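Local coordinates for protein glycosyl hydrolase (Rhizobium leguminosarum bv. trifolii, PDB 5NDX) that acts as an alpha-L-iduronidase of glycoside hydrolase family 39, probably hydrolysing O-glycosidic bonds, at residues 246-250 with 251-255; 109-112 with 113-116; 236-239 with 240-244. The protein carries 2 engineered substitutions. One frame throughout, in Å; residues are numbered along the deposited sequence.

How the interactions relate
Followed from the N terminus, the three contacts come in series, and none nests in or crosses another. Each lies within one continuous run of chain, so what it closes is a helical turn and not a long loop. Interaction 2 comes first, at the start of helix 110-131, between barrel strands 91-95 and 140-142, and packs on helix 155-171. Interactions 3 and 1 share helix 235-252, which links strands 216-219 and 261-263, with centres about 15 Å apart: 236-244 forms its first turns and meets helix 282-300 and strand 261-263, while 246-255 forms its C-terminal end and meets helix 190-200. Together they illustrate the opening turns of two TIM-barrel helices and the closing end of one.

Interaction 1. Residues 246-250 with 251-255; sequences VDYLK and EHHPR
Y248, H252 and H253 form a local aromatic cluster where helix 235-252 ends, on the outer wall of the TIM barrel shortly before the chain enters strand 261-263. The tyrosine lies one turn back from the two histidines and meets each differently. H252 comes across it at about a right angle, and its ND1 sits over one face of the tyrosine ring, offset toward the rim, with ND1 3.3 Å from Y248 CE2. The two ring planes are inclined at 47°, with centroids 4.5 Å apart. CG of H252 stands beside its own backbone N (chi1 -69°), which turns the imidazole back along the helix. ND1 can therefore give a weak hydrogen bond of 3.4 Å to Y248 O, the same oxygen that takes the regular helical bond from H252 N at 3.0 Å. One residue thus supplies both donors to that carbonyl, and the weaker bond probably helps to hold the imidazole's rotation.

H253 is the first residue to leave helical geometry, yet its side chain runs beside that of Y248 and points the same way. Y248 CE1 lies at the edge of this second imidazole, near its plane, 3.9 Å from H253 CE1. Y248, L249 and H253 face helix 190-200, where Y248 touches R193 and both L249 and H253 touch M196; R255 adds a salt bridge to D200. Within this local contact H253 ND1 is buried and has no polar partner in the model. Past the helix end the proline ring lies against the last turn, P254 CB 3.7 Å from K250 O.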
loop_
_atom_site.group_PDB
_atom_site.type_symbol
_atom_site.label_atom_id
_atom_site.label_comp_id
_atom_site.label_asym_id
_atom_site.label_seq_id
_atom_site.Cartn_x
_atom_site.Cartn_y
_atom_site.Cartn_z
ATOM N N VAL A 246 22.512 1.064 9.614
ATOM C CA VAL A 246 22.570 2.203 10.519
ATOM C C VAL A 246 23.901 2.180 11.338
ATOM O O VAL A 246 24.555 3.204 11.450
ATOM C CB VAL A 246 21.316 2.271 11.418
ATOM C CG1 VAL A 246 21.464 3.331 12.512
ATOM C CG2 VAL A 246 20.076 2.594 10.583
ATOM N N ASP A 247 24.308 1.030 11.869
ATOM C CA ASP A 247 25.595 0.916 12.578
ATOM C C ASP A 247 26.792 1.322 11.712
ATOM O O ASP A 247 27.698 1.977 12.192
ATOM C CB ASP A 247 25.853 -0.506 13.088
ATOM C CG ASP A 247 24.965 -0.888 14.251
ATOM O OD1 ASP A 247 24.458 0.015 14.946
ATOM O OD2 ASP A 247 24.774 -2.105 14.465
ATOM N N TYR A 248 26.775 0.917 10.450
ATOM C CA TYR A 248 27.764 1.313 9.498
ATOM C C TYR A 248 27.807 2.833 9.350
ATOM O O TYR A 248 28.893 3.416 9.302
ATOM C CB TYR A 248 27.518 0.635 8.163
ATOM C CG TYR A 248 28.487 1.056 7.104
ATOM C CD1 TYR A 248 28.252 2.194 6.328
ATOM C CD2 TYR A 248 29.648 0.294 6.843
ATOM C CE1 TYR A 248 29.162 2.604 5.348
ATOM C CE2 TYR A 248 30.564 0.691 5.861
ATOM C CZ TYR A 248 30.331 1.850 5.128
ATOM O OH TYR A 248 31.222 2.231 4.128
ATOM N N LEU A 249 26.654 3.472 9.286
ATOM C CA LEU A 249 26.606 4.920 9.207
ATOM C C LEU A 249 27.083 5.589 10.488
ATOM O O LEU A 249 27.769 6.604 10.403
ATOM C CB LEU A 249 25.200 5.453 8.888
ATOM C CG LEU A 249 24.578 4.991 7.568
ATOM C CD1 LEU A 249 23.111 5.351 7.499
ATOM C CD2 LEU A 249 25.304 5.570 6.385
ATOM N N LYS A 250 26.695 5.065 11.647
ATOM C CA LYS A 250 27.089 5.665 12.909
ATOM C C LYS A 250 28.633 5.662 13.022
ATOM O O LYS A 250 29.196 6.646 13.437
ATOM C CB LYS A 250 26.470 4.968 14.126
ATOM C CG LYS A 250 24.987 5.250 14.399
ATOM C CD LYS A 250 24.550 4.596 15.726
ATOM C CE LYS A 250 23.032 4.586 15.950
ATOM N NZ LYS A 250 22.324 5.912 15.880
ATOM N N GLU A 251 29.276 4.573 12.605
ATOM C CA GLU A 251 30.717 4.420 12.705
ATOM C C GLU A 251 31.458 5.236 11.655
ATOM O O GLU A 251 32.389 5.951 11.992
ATOM C CB GLU A 251 31.112 2.955 12.569
ATOM C CG GLU A 251 32.455 2.614 13.215
ATOM C CD GLU A 251 33.139 1.432 12.536
ATOM O OE1 GLU A 251 33.091 0.290 13.059
ATOM O OE2 GLU A 251 33.705 1.651 11.447
ATOM N N HIS A 252 31.047 5.131 10.395
ATOM C CA HIS A 252 31.778 5.740 9.274
ATOM C C HIS A 252 31.314 7.090 8.787
ATOM O O HIS A 252 32.086 7.787 8.149
ATOM C CB HIS A 252 31.758 4.806 8.077
ATOM C CG HIS A 252 32.567 3.587 8.289
ATOM N ND1 HIS A 252 32.010 2.335 8.390
ATOM C CD2 HIS A 252 33.893 3.433 8.479
ATOM C CE1 HIS A 252 32.966 1.451 8.603
ATOM N NE2 HIS A 252 34.119 2.096 8.662
ATOM N N HIS A 253 30.042 7.423 8.988
ATOM C CA HIS A 253 29.482 8.665 8.462
ATOM C C HIS A 253 28.495 9.232 9.470
ATOM O O HIS A 253 27.313 9.409 9.155
ATOM C CB HIS A 253 28.808 8.455 7.087
ATOM C CG HIS A 253 29.691 7.837 6.050
ATOM N ND1 HIS A 253 29.543 6.529 5.633
ATOM C CD2 HIS A 253 30.741 8.328 5.350
ATOM C CE1 HIS A 253 30.437 6.247 4.704
ATOM N NE2 HIS A 253 31.187 7.319 4.524
ATOM N N PRO A 254 28.970 9.527 10.696
ATOM C CA PRO A 254 28.067 9.947 11.782
ATOM C C PRO A 254 27.185 11.145 11.448
ATOM O O PRO A 254 26.093 11.254 11.981
ATOM C CB PRO A 254 29.026 10.278 12.950
ATOM C CG PRO A 254 30.386 10.470 12.319
ATOM C CD PRO A 254 30.388 9.542 11.131
ATOM N N ARG A 255 27.630 12.021 10.558
ATOM C CA ARG A 255 26.813 13.174 10.155
ATOM C C ARG A 255 25.540 12.766 9.398
ATOM O O ARG A 255 24.601 13.524 9.362
ATOM C CB ARG A 255 27.637 14.153 9.285
ATOM C CG ARG A 255 27.013 15.537 9.163
ATOM C CD ARG A 255 27.872 16.615 8.455
ATOM N NE ARG A 255 27.559 16.758 7.011
ATOM C CZ ARG A 255 28.146 16.073 6.020
ATOM N NH1 ARG A 255 29.090 15.186 6.296
ATOM N NH2 ARG A 255 27.793 16.274 4.743
#

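Interaction 2. Residues 109-112 with 113-116; sequences DMDQ and VRRW
The N-cap of helix 110-131 holds this contact, with D109 receiving V113 through its backbone and D111 through its side chain. D109 O accepts V113 N at 3.1 Å, in the carbonyl plane and nearly straight, which closes the first full turn. The carboxylate meanwhile bends over the opening of the helix: D109 OD1 takes the N-H of D111 at 2.9 Å, met nearly along its C-O axis. A second acid at the helix start, D111, turns to R114. The two side chains form a salt bridge of 2.9 Å between D111 OD1 and R114 NH1, in which the hydrogen bond itself is weak because the angle at the hydrogen is only 122°. OD1 comes in at the edge of the guanidinium, near its plane, although the carboxylate is turned 66° from that group.

In the TIM barrel this helix follows strand 91-95 and leads toward strand 140-142, and V113 packs against N161 and A165 of the neighbouring helix 155-171. R114 folds back over its own helix with a bend at chi3 (-118°), laying one face of the guanidinium on M110 O; that oxygen accepts R114 N instead, from above the carbonyl plane. R114 NH2 also rests on the methionine stem, 3.5 Å from M110 CB. Farther out, the methionine sulfur SD touches V113 CG2 at 4.1 Å. Negative charges at D109 and D111 would probably interact favourably with the positive end of the helix dipole. One turn on, Q112 O receives W116 N at 2.8 Å, and the tryptophan ring passes into an aromatic group with F104, which it meets edge-to-face, and with Y62 and Y162.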
loop_
_atom_site.group_PDB
_atom_site.type_symbol
_atom_site.label_atom_id
_atom_site.label_comp_id
_atom_site.label_asym_id
_atom_site.label_seq_id
_atom_site.Cartn_x
_atom_site.Cartn_y
_atom_site.Cartn_z
ATOM N N ASP A 109 30.861 11.321 -19.007
ATOM C CA ASP A 109 30.833 12.400 -19.967
ATOM C C ASP A 109 30.045 13.566 -19.374
ATOM O O ASP A 109 28.828 13.496 -19.271
ATOM C CB ASP A 109 30.191 11.890 -21.261
ATOM C CG ASP A 109 30.082 12.952 -22.335
ATOM O OD1 ASP A 109 30.009 14.161 -22.039
ATOM O OD2 ASP A 109 30.027 12.551 -23.509
ATOM N N MET A 110 30.733 14.650 -19.039
ATOM C CA MET A 110 30.103 15.788 -18.379
ATOM C C MET A 110 29.045 16.564 -19.190
ATOM O O MET A 110 28.260 17.332 -18.603
ATOM C CB MET A 110 31.168 16.761 -17.839
ATOM C CG MET A 110 31.956 16.194 -16.665
ATOM S SD MET A 110 30.979 15.865 -15.167
ATOM C CE MET A 110 30.445 17.527 -14.756
ATOM N N ASP A 111 29.013 16.399 -20.514
ATOM C CA ASP A 111 27.909 16.988 -21.286
ATOM C C ASP A 111 26.609 16.218 -21.068
ATOM O O ASP A 111 25.541 16.806 -21.046
ATOM C CB ASP A 111 28.223 17.072 -22.775
ATOM C CG ASP A 111 29.245 18.161 -23.099
ATOM O OD1 ASP A 111 29.203 19.273 -22.515
ATOM O OD2 ASP A 111 30.101 17.881 -23.945
ATOM N N GLN A 112 26.723 14.911 -20.940
ATOM C CA GLN A 112 25.586 14.070 -20.605
ATOM C C GLN A 112 25.105 14.310 -19.168
ATOM O O GLN A 112 23.907 14.451 -18.933
ATOM C CB GLN A 112 25.932 12.622 -20.812
ATOM C CG GLN A 112 26.337 12.331 -22.255
ATOM C CD GLN A 112 26.267 10.870 -22.556
ATOM O OE1 GLN A 112 26.921 10.352 -23.456
ATOM N NE2 GLN A 112 25.483 10.189 -21.786
ATOM N N VAL A 113 26.050 14.412 -18.236
ATOM C CA VAL A 113 25.752 14.745 -16.845
ATOM C C VAL A 113 24.927 16.010 -16.785
ATOM O O VAL A 113 23.907 16.044 -16.080
ATOM C CB VAL A 113 27.031 14.878 -15.980
ATOM C CG1 VAL A 113 26.733 15.397 -14.575
ATOM C CG2 VAL A 113 27.730 13.527 -15.883
ATOM N N ARG A 114 25.363 17.034 -17.520
ATOM C CA ARG A 114 24.645 18.320 -17.600
ATOM C C ARG A 114 23.277 18.242 -18.305
ATOM O O ARG A 114 22.350 18.965 -17.949
ATOM C CB ARG A 114 25.514 19.404 -18.272
ATOM C CG ARG A 114 26.355 20.201 -17.284
ATOM C CD ARG A 114 27.136 21.385 -17.905
ATOM N NE ARG A 114 28.557 21.113 -17.703
ATOM C CZ ARG A 114 29.355 20.452 -18.537
ATOM N NH1 ARG A 114 28.963 20.064 -19.747
ATOM N NH2 ARG A 114 30.593 20.222 -18.162
ATOM N N ARG A 115 23.188 17.400 -19.323
ATOM C CA ARG A 115 21.940 17.118 -20.007
ATOM C C ARG A 115 20.906 16.400 -19.046
ATOM O O ARG A 115 19.715 16.727 -19.047
ATOM C CB ARG A 115 22.261 16.276 -21.243
ATOM C CG ARG A 115 21.104 15.990 -22.184
ATOM C CD ARG A 115 21.524 15.632 -23.628
ATOM N NE ARG A 115 20.340 15.293 -24.455
ATOM C CZ ARG A 115 19.376 16.159 -24.845
ATOM N NH1 ARG A 115 19.415 17.457 -24.518
ATOM N NH2 ARG A 115 18.343 15.735 -25.579
ATOM N N TRP A 116 21.395 15.468 -18.226
ATOM C CA TRP A 116 20.600 14.798 -17.196
ATOM C C TRP A 116 20.085 15.799 -16.162
ATOM O O TRP A 116 18.888 15.815 -15.874
ATOM C CB TRP A 116 21.378 13.673 -16.494
ATOM C CG TRP A 116 20.493 12.876 -15.593
ATOM C CD1 TRP A 116 20.335 13.033 -14.243
ATOM C CD2 TRP A 116 19.610 11.819 -15.985
ATOM N NE1 TRP A 116 19.429 12.122 -13.765
ATOM C CE2 TRP A 116 18.950 11.375 -14.812
ATOM C CE3 TRP A 116 19.298 11.215 -17.208
ATOM C CZ2 TRP A 116 17.999 10.332 -14.832
ATOM C CZ3 TRP A 116 18.366 10.158 -17.228
ATOM C CH2 TRP A 116 17.735 9.726 -16.040
#

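Interaction 3. Residues 236-239 with 240-244; sequences NAIV and DRTLL
R241 lays its side chain back over A237, one turn earlier in helix 235-252 of the TIM barrel. Its CB is 3.6 Å from A237 O, the carbonyl that accepts R241 N, and its CG comes closer still, 3.4 Å from the same A237 O. With chi1 at -63° CG points away from the carbonyl carbon of R241, and the bend at chi3 then swings the guanidinium over the preceding turn. A237 O and I238 CA lie over one face of the guanidinium, without a hydrogen bond to that oxygen. At the tip, NH1 reaches the methyl of the alanine, 3.7 Å from A237 CB. The stronger polar partners lie off the helix: NE forms a salt bridge with E221, and NH2 donates to K222 O.

T242 shows a second way of turning back. Its OG1, beside the backbone N, gives I238 O a hydrogen bond of 2.8 Å, while T242 N reaches the same I238 O at 3.1 Å from the opposite face of the carbonyl plane. A valine here would probably leave I238 O with only the backbone N-H of that pair, its hydroxyl donor lost.

D240 folds its carboxylate toward the preceding turn, and its OD1 forms a salt bridge with R298 of helix 282-300. V239 and L243 run side by side, pointing the same way, and their branches touch at V239 CG1 and L243 CD1, 4.0 Å apart.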
loop_
_atom_site.group_PDB
_atom_site.type_symbol
_atom_site.label_atom_id
_atom_site.label_comp_id
_atom_site.label_asym_id
_atom_site.label_seq_id
_atom_site.Cartn_x
_atom_site.Cartn_y
_atom_site.Cartn_z
ATOM N N ASN A 236 12.375 -10.807 10.948
ATOM C CA ASN A 236 13.257 -10.090 11.877
ATOM C C ASN A 236 14.613 -9.738 11.279
ATOM O O ASN A 236 15.203 -8.695 11.668
ATOM C CB ASN A 236 13.398 -10.807 13.244
ATOM C CG ASN A 236 12.321 -10.356 14.284
ATOM O OD1 ASN A 236 11.666 -11.195 14.925
ATOM N ND2 ASN A 236 12.152 -9.082 14.463
ATOM N N ALA A 237 15.080 -10.508 10.285
ATOM C CA ALA A 237 16.367 -10.185 9.673
ATOM C C ALA A 237 16.308 -8.937 8.802
ATOM O O ALA A 237 17.332 -8.307 8.541
ATOM C CB ALA A 237 16.937 -11.379 8.902
ATOM N N ILE A 238 15.117 -8.575 8.338
ATOM C CA ILE A 238 14.953 -7.325 7.616
ATOM C C ILE A 238 15.347 -6.171 8.535
ATOM O O ILE A 238 16.116 -5.317 8.156
ATOM C CB ILE A 238 13.516 -7.125 7.090
ATOM C CG1 ILE A 238 13.182 -8.181 6.016
ATOM C CG2 ILE A 238 13.336 -5.715 6.530
ATOM C CD1 ILE A 238 11.685 -8.254 5.673
ATOM N N VAL A 239 14.805 -6.164 9.737
ATOM C CA VAL A 239 15.165 -5.184 10.751
ATOM C C VAL A 239 16.660 -5.317 11.164
ATOM O O VAL A 239 17.336 -4.305 11.348
ATOM C CB VAL A 239 14.280 -5.315 11.987
ATOM C CG1 VAL A 239 14.868 -4.519 13.157
ATOM C CG2 VAL A 239 12.886 -4.829 11.653
ATOM N N ASP A 240 17.163 -6.537 11.291
ATOM C CA ASP A 240 18.578 -6.736 11.644
ATOM C C ASP A 240 19.488 -6.099 10.596
ATOM O O ASP A 240 20.430 -5.367 10.955
ATOM C CB ASP A 240 18.947 -8.222 11.796
ATOM C CG ASP A 240 18.185 -8.902 12.909
ATOM O OD1 ASP A 240 17.687 -8.212 13.823
ATOM O OD2 ASP A 240 18.053 -10.141 12.853
ATOM N N ARG A 241 19.221 -6.352 9.318
ATOM C CA ARG A 241 20.086 -5.780 8.301
ATOM C C ARG A 241 19.961 -4.268 8.211
ATOM O O ARG A 241 20.956 -3.600 7.947
ATOM C CB ARG A 241 19.941 -6.468 6.943
ATOM C CG ARG A 241 20.361 -7.959 6.986
ATOM C CD ARG A 241 20.505 -8.503 5.574
ATOM N NE ARG A 241 19.290 -8.251 4.812
ATOM C CZ ARG A 241 18.197 -8.994 4.890
ATOM N NH1 ARG A 241 18.171 -10.065 5.668
ATOM N NH2 ARG A 241 17.124 -8.668 4.155
ATOM N N THR A 242 18.770 -3.724 8.468
ATOM C CA THR A 242 18.571 -2.272 8.480
ATOM C C THR A 242 19.392 -1.613 9.599
ATOM O O THR A 242 20.010 -0.565 9.390
ATOM C CB THR A 242 17.063 -1.911 8.594
ATOM O OG1 THR A 242 16.364 -2.557 7.520
ATOM C CG2 THR A 242 16.835 -0.390 8.521
ATOM N N LEU A 243 19.391 -2.232 10.771
ATOM C CA LEU A 243 20.150 -1.738 11.908
ATOM C C LEU A 243 21.670 -1.899 11.696
ATOM O O LEU A 243 22.429 -1.073 12.178
ATOM C CB LEU A 243 19.706 -2.403 13.206
ATOM C CG LEU A 243 18.309 -2.028 13.703
ATOM C CD1 LEU A 243 17.989 -2.807 14.967
ATOM C CD2 LEU A 243 18.189 -0.544 13.948
ATOM N N LEU A 244 22.082 -2.928 10.951
ATOM C CA LEU A 244 23.479 -3.091 10.550
ATOM C C LEU A 244 23.899 -1.925 9.689
ATOM O O LEU A 244 24.993 -1.410 9.828
ATOM C CB LEU A 244 23.674 -4.377 9.753
ATOM C CG LEU A 244 25.094 -4.873 9.577
ATOM C CD1 LEU A 244 25.611 -5.367 10.923
ATOM C CD2 LEU A 244 25.110 -6.031 8.582
#